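Local coordinates for glycoside hydrolase family 16 protein (Akkermansia muciniphila, PDB 6T2N) that probably acts as an endo-beta-galactosidase that cuts inside mucin O-glycan chains, helping a human gut bacterium to begin mucin breakdown, at residues 71-75 / 85-89; 176-180 / 262-267; 230-234 / 307-311. All blocks are in the same frame, centred on the assembly; numbering follows the deposited sequence.

Along the chain, interaction 1 closes before the others open, whereas the segments of interactions 2 and 3 alternate, so these two are interlocked in sequence. Interactions 1 and 2 both reach the mixed sheet, with centres 24 Å apart and nearest atoms about 11 Å apart. Interaction 3 starts from the end of strand 225-231 in the antiparallel sheet; its centre is 32 Å from that of interaction 1, across the middle of the chain. Interactions 2 and 3 touch, their centres 13 Å apart: Phe263 O probably accepts a hydrogen bond from Trp231 NE1 at 2.9 Å, and Arg264 NH2 probably donates to Lys233 O. Loop 262-267 thereby ties the two sheets together near the last helix, 305-311.

Interaction 1. Residues 71-75 / 85-89; sequences KPELG and TYTGR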
loop_
_atom_site.group_PDB
_atom_site.type_symbol
_atom_site.label_atom_id
_atom_site.label_comp_id
_atom_site.label_asym_id
_atom_site.label_seq_id
_atom_site.Cartn_x
_atom_site.Cartn_y
_atom_site.Cartn_z
ATOM N N LYS A 71 1.407 7.100 10.558
ATOM C CA LYS A 71 2.385 8.198 10.502
ATOM C C LYS A 71 2.442 8.656 9.067
ATOM O O LYS A 71 2.175 7.880 8.166
ATOM C CB LYS A 71 3.725 7.813 11.116
ATOM C CG LYS A 71 3.621 7.674 12.621
ATOM C CD LYS A 71 4.967 7.480 13.271
ATOM C CE LYS A 71 4.864 7.031 14.718
ATOM N NZ LYS A 71 4.479 8.151 15.613
ATOM N N PRO A 72 2.637 9.974 8.858
ATOM C CA PRO A 72 2.726 10.537 7.522
ATOM C C PRO A 72 4.100 10.134 6.986
ATOM O O PRO A 72 5.052 10.174 7.733
ATOM C CB PRO A 72 2.625 12.069 7.775
ATOM C CG PRO A 72 3.255 12.243 9.122
ATOM C CD PRO A 72 2.774 11.028 9.889
ATOM N N GLU A 73 4.175 9.780 5.721
ATOM C CA GLU A 73 5.479 9.783 5.038
ATOM C C GLU A 73 5.724 11.247 4.742
ATOM O O GLU A 73 4.729 11.903 4.458
ATOM C CB GLU A 73 5.443 8.955 3.752
ATOM C CG GLU A 73 5.101 7.486 3.911
ATOM C CD GLU A 73 5.609 6.693 2.719
ATOM O OE1 GLU A 73 5.134 7.010 1.619
ATOM O OE2 GLU A 73 6.512 5.819 2.889
ATOM N N LEU A 74 6.976 11.690 4.751
ATOM C CA LEU A 74 7.371 13.110 4.552
ATOM C C LEU A 74 8.412 13.254 3.430
ATOM O O LEU A 74 9.545 12.715 3.512
ATOM C CB LEU A 74 7.876 13.654 5.893
ATOM C CG LEU A 74 6.873 13.521 7.046
ATOM C CD1 LEU A 74 7.446 13.977 8.382
ATOM C CD2 LEU A 74 5.595 14.276 6.733
ATOM N N GLY A 75 8.040 13.974 2.386
ATOM C CA GLY A 75 8.987 14.401 1.341
ATOM C C GLY A 75 8.901 13.529 0.114
ATOM O O GLY A 75 7.943 12.789 -0.045
ATOM N N THR A 85 5.406 15.698 -3.707
ATOM C CA THR A 85 6.060 15.602 -2.361
ATOM C C THR A 85 4.969 15.374 -1.308
ATOM O O THR A 85 3.835 15.797 -1.528
ATOM C CB THR A 85 6.936 16.820 -2.062
ATOM O OG1 THR A 85 7.717 16.506 -0.918
ATOM C CG2 THR A 85 6.143 18.057 -1.766
ATOM N N TYR A 86 5.301 14.676 -0.227
ATOM C CA TYR A 86 4.329 14.092 0.735
ATOM C C TYR A 86 4.314 14.911 2.034
ATOM O O TYR A 86 5.410 15.168 2.572
ATOM C CB TYR A 86 4.722 12.630 1.027
ATOM C CG TYR A 86 4.265 11.589 0.032
ATOM C CD1 TYR A 86 3.017 11.645 -0.558
ATOM C CD2 TYR A 86 5.036 10.477 -0.216
ATOM C CE1 TYR A 86 2.591 10.679 -1.441
ATOM C CE2 TYR A 86 4.637 9.503 -1.099
ATOM C CZ TYR A 86 3.412 9.605 -1.724
ATOM O OH TYR A 86 3.013 8.637 -2.612
ATOM N N THR A 87 3.151 15.278 2.590
ATOM C CA THR A 87 3.151 16.131 3.825
ATOM C C THR A 87 2.115 15.686 4.849
ATOM O O THR A 87 1.103 15.141 4.448
ATOM C CB THR A 87 2.900 17.623 3.575
ATOM O OG1 THR A 87 1.477 17.773 3.634
ATOM C CG2 THR A 87 3.514 18.148 2.289
ATOM N N GLY A 88 2.373 15.994 6.119
ATOM C CA GLY A 88 1.553 15.508 7.244
ATOM C C GLY A 88 0.458 16.497 7.569
ATOM O O GLY A 88 -0.317 16.192 8.494
ATOM N N ARG A 89 0.472 17.624 6.823
ATOM C CA ARG A 89 -0.420 18.814 6.837
ATOM C C ARG A 89 -1.849 18.395 6.563
ATOM O O ARG A 89 -2.093 17.591 5.694
ATOM C CB ARG A 89 -0.048 19.768 5.696
ATOM C CG ARG A 89 1.314 20.450 5.818
ATOM C CD ARG A 89 1.623 21.329 4.628
ATOM N NE ARG A 89 1.261 20.705 3.367
ATOM C CZ ARG A 89 0.737 21.312 2.295
ATOM N NH1 ARG A 89 0.470 22.605 2.289
ATOM N NH2 ARG A 89 0.470 20.602 1.207
#
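Tyr86 and Gly75 account for nearly half of the 310 Å² buried here and are joined by one sound bond. Gly75 N donates to Tyr86 O at 2.9 Å with an N-H...O angle of 161°, in the carbonyl plane and on a lone pair. The return bond, from Tyr86 N to Gly75 O, is long, 3.3 Å, and bent, with its donor above the carbonyl plane. The backbone angles of Gly75 would press a CB against the carbonyl oxygen of Leu74, which calls for glycine, and its bare CA lies 3.3 Å from Thr85 OG1.

Glu73 is the third main contributor. Its CG is anti to the carbonyl carbon (chi1 -60°) and its chain is extended, which sets the carboxylate alongside the Tyr86 ring, their planes 42° apart. OE1 comes obliquely to the ring, 3.7 Å from Tyr86 CE2, while Glu73 O approaches Tyr86 CB at 3.5 Å. The carboxylate is fixed from outside the pair: OE1 is hydrogen-bonded to Ser134 OG and OE2 forms a salt bridge with Arg78. At the other end, Pro72 CB rests on Gly88 CA at 3.6 Å and Leu74 CD2 reaches Gly88 N.

The contact joins two short strands, 71-72 antiparallel and 85-86 parallel, that pair with strand 127-136 in the mixed sheet of the family 16 beta-sandwich. Strand 267-275, antiparallel to 127-136 in the same sheet, brings Ile270 to Glu73 and Ala274 to Tyr86.

Interaction 2. Residues 176-180 / 262-267; sequences VNGEI and PFRTPF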
loop_
_atom_site.group_PDB
_atom_site.type_symbol
_atom_site.label_atom_id
_atom_site.label_comp_id
_atom_site.label_asym_id
_atom_site.label_seq_id
_atom_site.Cartn_x
_atom_site.Cartn_y
_atom_site.Cartn_z
ATOM N N VAL A 176 13.554 -7.883 -2.643
ATOM C CA VAL A 176 13.753 -9.233 -2.092
ATOM C C VAL A 176 12.943 -9.296 -0.807
ATOM O O VAL A 176 12.525 -10.377 -0.468
ATOM C CB VAL A 176 15.251 -9.521 -1.914
ATOM C CG1 VAL A 176 15.526 -10.895 -1.335
ATOM C CG2 VAL A 176 16.017 -9.368 -3.217
ATOM N N ASN A 177 12.689 -8.176 -0.150
ATOM C CA ASN A 177 11.946 -8.166 1.134
ATOM C C ASN A 177 10.521 -8.774 0.879
ATOM O O ASN A 177 9.852 -9.199 1.823
ATOM C CB ASN A 177 12.001 -6.764 1.807
ATOM C CG ASN A 177 11.332 -5.635 1.058
ATOM O OD1 ASN A 177 11.643 -5.370 -0.106
ATOM N ND2 ASN A 177 10.456 -4.929 1.742
ATOM N N GLY A 178 9.963 -8.436 -0.293
ATOM C CA GLY A 178 8.517 -8.585 -0.620
ATOM C C GLY A 178 7.660 -7.293 -0.651
ATOM O O GLY A 178 7.899 -6.337 0.105
ATOM N N GLU A 179 6.646 -7.318 -1.504
ATOM C CA GLU A 179 5.681 -6.238 -1.719
ATOM C C GLU A 179 4.357 -6.836 -2.188
ATOM O O GLU A 179 4.324 -7.507 -3.231
ATOM C CB GLU A 179 6.197 -5.234 -2.746
ATOM C CG GLU A 179 5.486 -3.868 -2.598
ATOM C CD GLU A 179 5.657 -2.894 -3.761
ATOM O OE1 GLU A 179 6.835 -2.597 -4.149
ATOM O OE2 GLU A 179 4.625 -2.522 -4.330
ATOM N N ILE A 180 3.289 -6.501 -1.472
ATOM C CA ILE A 180 1.877 -6.916 -1.734
ATOM C C ILE A 180 1.075 -5.645 -2.027
ATOM O O ILE A 180 0.855 -4.873 -1.099
ATOM C CB ILE A 180 1.326 -7.656 -0.505
ATOM C CG1 ILE A 180 2.289 -8.746 -0.041
ATOM C CG2 ILE A 180 -0.069 -8.194 -0.749
ATOM C CD1 ILE A 180 1.988 -9.200 1.349
ATOM N N PRO A 262 10.131 -14.545 1.542
ATOM C CA PRO A 262 9.842 -13.220 2.058
ATOM C C PRO A 262 8.384 -13.022 2.514
ATOM O O PRO A 262 8.117 -12.026 3.227
ATOM C CB PRO A 262 10.159 -12.384 0.822
ATOM C CG PRO A 262 9.678 -13.211 -0.305
ATOM C CD PRO A 262 10.241 -14.548 0.076
ATOM N N PHE A 263 7.474 -13.915 2.120
ATOM C CA PHE A 263 6.019 -13.779 2.397
ATOM C C PHE A 263 5.602 -14.474 3.701
ATOM O O PHE A 263 4.393 -14.535 3.989
ATOM C CB PHE A 263 5.229 -14.272 1.185
ATOM C CG PHE A 263 5.364 -13.334 0.016
ATOM C CD1 PHE A 263 5.068 -11.978 0.178
ATOM C CD2 PHE A 263 5.760 -13.793 -1.230
ATOM C CE1 PHE A 263 5.172 -11.097 -0.872
ATOM C CE2 PHE A 263 5.878 -12.907 -2.283
ATOM C CZ PHE A 263 5.587 -11.560 -2.093
ATOM N N ARG A 264 6.562 -14.988 4.474
ATOM C CA ARG A 264 6.301 -15.524 5.843
ATOM C C ARG A 264 7.084 -14.647 6.830
ATOM O O ARG A 264 7.620 -15.141 7.805
ATOM C CB ARG A 264 6.681 -17.013 5.944
ATOM C CG ARG A 264 6.101 -17.912 4.851
ATOM C CD ARG A 264 6.454 -19.406 5.006
ATOM N NE ARG A 264 5.591 -20.332 4.227
ATOM C CZ ARG A 264 6.015 -21.322 3.420
ATOM N NH1 ARG A 264 7.314 -21.574 3.291
ATOM N NH2 ARG A 264 5.132 -22.042 2.715
ATOM N N THR A 265 7.187 -13.368 6.541
ATOM C CA THR A 265 7.737 -12.367 7.473
ATOM C C THR A 265 6.638 -11.342 7.634
ATOM O O THR A 265 5.680 -11.365 6.863
ATOM C CB THR A 265 9.084 -11.827 6.974
ATOM O OG1 THR A 265 8.986 -11.050 5.770
ATOM C CG2 THR A 265 10.029 -12.988 6.751
ATOM N N PRO A 266 6.716 -10.464 8.658
ATOM C CA PRO A 266 5.730 -9.391 8.802
ATOM C C PRO A 266 5.890 -8.301 7.731
ATOM O O PRO A 266 7.005 -8.009 7.206
ATOM C CB PRO A 266 5.971 -8.891 10.224
ATOM C CG PRO A 266 7.421 -9.198 10.487
ATOM C CD PRO A 266 7.710 -10.482 9.743
ATOM N N PHE A 267 4.740 -7.731 7.405
ATOM C CA PHE A 267 4.566 -6.703 6.341
ATOM C C PHE A 267 3.926 -5.434 6.931
ATOM O O PHE A 267 2.960 -5.571 7.723
ATOM C CB PHE A 267 3.736 -7.343 5.225
ATOM C CG PHE A 267 4.539 -7.963 4.120
ATOM C CD1 PHE A 267 5.144 -9.175 4.298
ATOM C CD2 PHE A 267 4.690 -7.320 2.915
ATOM C CE1 PHE A 267 5.884 -9.753 3.277
ATOM C CE2 PHE A 267 5.422 -7.886 1.890
ATOM C CZ PHE A 267 6.025 -9.108 2.076
#
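Pro262 begins the contact by setting its CB against two successive carbonyls, 3.4 Å from Val176 O and 3.4 Å from Asn177 O. Its own carbonyl oxygen accepts the hydroxyl of Thr265, OG1 to O 2.9 Å, which folds the loop back on itself. Phe263 comes next, with Pro262 CG over one face of its ring. The side chains of Phe263 and Ile180 slide past each other in opposite directions, and CE1 of the ring meets Ile180 CG1 at 3.8 Å. Thr265 joins the segments indirectly: Asn170 ND2 is hydrogen-bonded to both Thr265 OG1 and Asn177 O.

Phe267 ends the walk and buries the largest area of this loop. In Ile180, CG1 lies anti to the carbonyl carbon (chi1 -50°), which carries CD1 across one face of the Phe267 ring. The methyl lies 3.8 Å from the ring centroid and 18° off the normal, a CH-pi contact in which the two side chains cross at about a right angle. Glu179 N sits at the ring edge, 3.7 Å from Phe267 CE2. Gly178 leaves room for this ring, since a CB there would run into Phe267 CZ and, at these backbone angles, press on the carbonyl oxygen of Asn177. With an alanine in place of Phe267, Ile180 CD1 would probably lose its aromatic platform and a gap would open beside Gly178.

The contact is thus largely apolar, with backbone carbonyls against carbon and no direct polar bond between the segments, in the core between the sheets, where Leu238 touches Ile180 and Ile236 touches Phe263. Glu179, whose CB points away from these rings, opens a Glu-Ile-Asp sequence matching the family 16 signature; by analogy with relatives, the apolar bed probably backs the catalytic strand.

Interaction 3. Residues 230-234 / 307-311; sequences EWDKD and HAQQA
Gln310 holds CG beside its backbone N, anti to the carbonyl carbon (chi1 -70°), and the rest of its chain is extended, which carries the amide from the helix to the backbone of Lys233. There OE1 accepts a hydrogen bond from Lys233 N at 2.7 Å, with an N-H...O angle of 168°, the donor lying nearly along the C=O axis. Lys233 places CG between its backbone N and carbonyl carbon (chi1 76°), which turns its aliphatic chain across the same amide, at about a right angle to the Gln310 side chain; CE lies 3.6 Å from Gln310 CD. Asp232 OD1 remains 3.6 Å from Gln310 NE2, a loose approach.

One turn earlier on the helix, the His307 ring packs its edge against the strand, with CD2 3.1 Å from Trp231 O. The ring is positioned by a hydrogen bond between His307 ND1 and Thr304 OG1 and by stacking on Trp52.

The helix 305-311 follows the last long strand, 292-302, and docks on the turn of the hairpin formed by strands 225-231 and 235-240. The Gln310 to Lys233 bond thus fastens this last helix to the rim of the family 16 beta-sandwich.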
loop_
_atom_site.group_PDB
_atom_site.type_symbol
_atom_site.label_atom_id
_atom_site.label_comp_id
_atom_site.label_asym_id
_atom_site.label_seq_id
_atom_site.Cartn_x
_atom_site.Cartn_y
_atom_site.Cartn_z
ATOM N N GLU A 230 -6.513 -12.178 2.034
ATOM C CA GLU A 230 -6.364 -13.376 2.928
ATOM C C GLU A 230 -4.935 -13.926 2.747
ATOM O O GLU A 230 -4.467 -13.937 1.584
ATOM C CB GLU A 230 -7.454 -14.421 2.641
ATOM C CG GLU A 230 -8.825 -14.100 3.224
ATOM C CD GLU A 230 -9.931 -15.140 3.052
ATOM O OE1 GLU A 230 -9.806 -16.014 2.160
ATOM O OE2 GLU A 230 -10.917 -15.094 3.825
ATOM N N TRP A 231 -4.278 -14.364 3.834
ATOM C CA TRP A 231 -2.824 -14.695 3.895
ATOM C C TRP A 231 -2.571 -15.746 4.986
ATOM O O TRP A 231 -2.705 -15.411 6.168
ATOM C CB TRP A 231 -2.046 -13.386 4.134
ATOM C CG TRP A 231 -0.566 -13.466 4.365
ATOM C CD1 TRP A 231 0.274 -14.439 3.928
ATOM C CD2 TRP A 231 0.271 -12.505 5.030
ATOM N NE1 TRP A 231 1.562 -14.162 4.289
ATOM C CE2 TRP A 231 1.590 -12.984 4.978
ATOM C CE3 TRP A 231 0.052 -11.294 5.688
ATOM C CZ2 TRP A 231 2.668 -12.299 5.537
ATOM C CZ3 TRP A 231 1.118 -10.608 6.242
ATOM C CH2 TRP A 231 2.416 -11.103 6.158
ATOM N N ASP A 232 -2.335 -16.993 4.578
ATOM C CA ASP A 232 -1.661 -18.081 5.335
ATOM C C ASP A 232 -0.162 -18.139 5.043
ATOM O O ASP A 232 0.326 -17.437 4.154
ATOM C CB ASP A 232 -2.003 -19.413 4.717
ATOM C CG ASP A 232 -3.493 -19.884 4.806
ATOM O OD1 ASP A 232 -3.989 -20.161 5.948
ATOM O OD2 ASP A 232 -4.041 -20.150 3.704
ATOM N N LYS A 233 0.503 -19.107 5.650
ATOM C CA LYS A 233 1.841 -19.585 5.234
ATOM C C LYS A 233 1.832 -20.531 3.971
ATOM O O LYS A 233 3.014 -20.872 3.589
ATOM C CB LYS A 233 2.359 -20.585 6.242
ATOM C CG LYS A 233 1.659 -21.929 6.065
ATOM C CD LYS A 233 1.916 -22.944 7.174
ATOM C CE LYS A 233 0.785 -23.926 7.287
ATOM N NZ LYS A 233 1.344 -25.225 7.652
ATOM N N ASP A 234 0.618 -20.734 3.399
ATOM C CA ASP A 234 0.504 -21.532 2.156
ATOM C C ASP A 234 0.087 -20.685 0.939
ATOM O O ASP A 234 0.549 -21.066 -0.187
ATOM C CB ASP A 234 -0.460 -22.689 2.352
ATOM C CG ASP A 234 0.179 -23.903 3.009
ATOM O OD1 ASP A 234 1.223 -24.408 2.505
ATOM O OD2 ASP A 234 -0.359 -24.337 4.026
ATOM N N HIS A 307 -4.253 -18.481 12.146
ATOM C CA HIS A 307 -3.367 -17.416 11.525
ATOM C C HIS A 307 -2.348 -16.838 12.545
ATOM O O HIS A 307 -1.095 -16.667 12.135
ATOM C CB HIS A 307 -4.110 -16.189 10.975
ATOM C CG HIS A 307 -4.919 -16.603 9.657
ATOM N ND1 HIS A 307 -6.233 -17.086 9.678
ATOM C CD2 HIS A 307 -4.629 -16.604 8.235
ATOM C CE1 HIS A 307 -6.719 -17.325 8.381
ATOM N NE2 HIS A 307 -5.739 -17.093 7.435
ATOM N N ALA A 308 -2.764 -16.693 13.798
ATOM C CA ALA A 308 -1.851 -16.302 14.905
ATOM C C ALA A 308 -0.923 -17.464 15.310
ATOM O O ALA A 308 0.214 -17.166 15.742
ATOM C CB ALA A 308 -2.694 -15.845 16.054
ATOM N N GLN A 309 -1.411 -18.711 15.205
ATOM C CA GLN A 309 -0.660 -19.984 15.425
ATOM C C GLN A 309 0.550 -20.059 14.466
ATOM O O GLN A 309 1.722 -20.207 14.965
ATOM C CB GLN A 309 -1.629 -21.149 15.193
ATOM C CG GLN A 309 -1.261 -22.464 15.859
ATOM C CD GLN A 309 -2.364 -22.927 16.783
ATOM O OE1 GLN A 309 -3.521 -22.500 16.681
ATOM N NE2 GLN A 309 -2.011 -23.831 17.687
ATOM N N GLN A 310 0.286 -19.976 13.147
ATOM C CA GLN A 310 1.316 -20.142 12.083
ATOM C C GLN A 310 2.424 -19.087 12.302
ATOM O O GLN A 310 3.604 -19.434 12.078
ATOM C CB GLN A 310 0.711 -20.126 10.655
ATOM C CG GLN A 310 -0.173 -21.363 10.237
ATOM C CD GLN A 310 -0.809 -21.056 8.806
ATOM O OE1 GLN A 310 -0.339 -20.307 7.948
ATOM N NE2 GLN A 310 -1.934 -21.604 8.561
ATOM N N ALA A 311 2.096 -17.874 12.782
ATOM C CA ALA A 311 2.999 -16.694 12.883
ATOM C C ALA A 311 4.205 -16.971 13.788
ATOM O O ALA A 311 5.363 -16.700 13.407
ATOM C CB ALA A 311 2.202 -15.525 13.427
#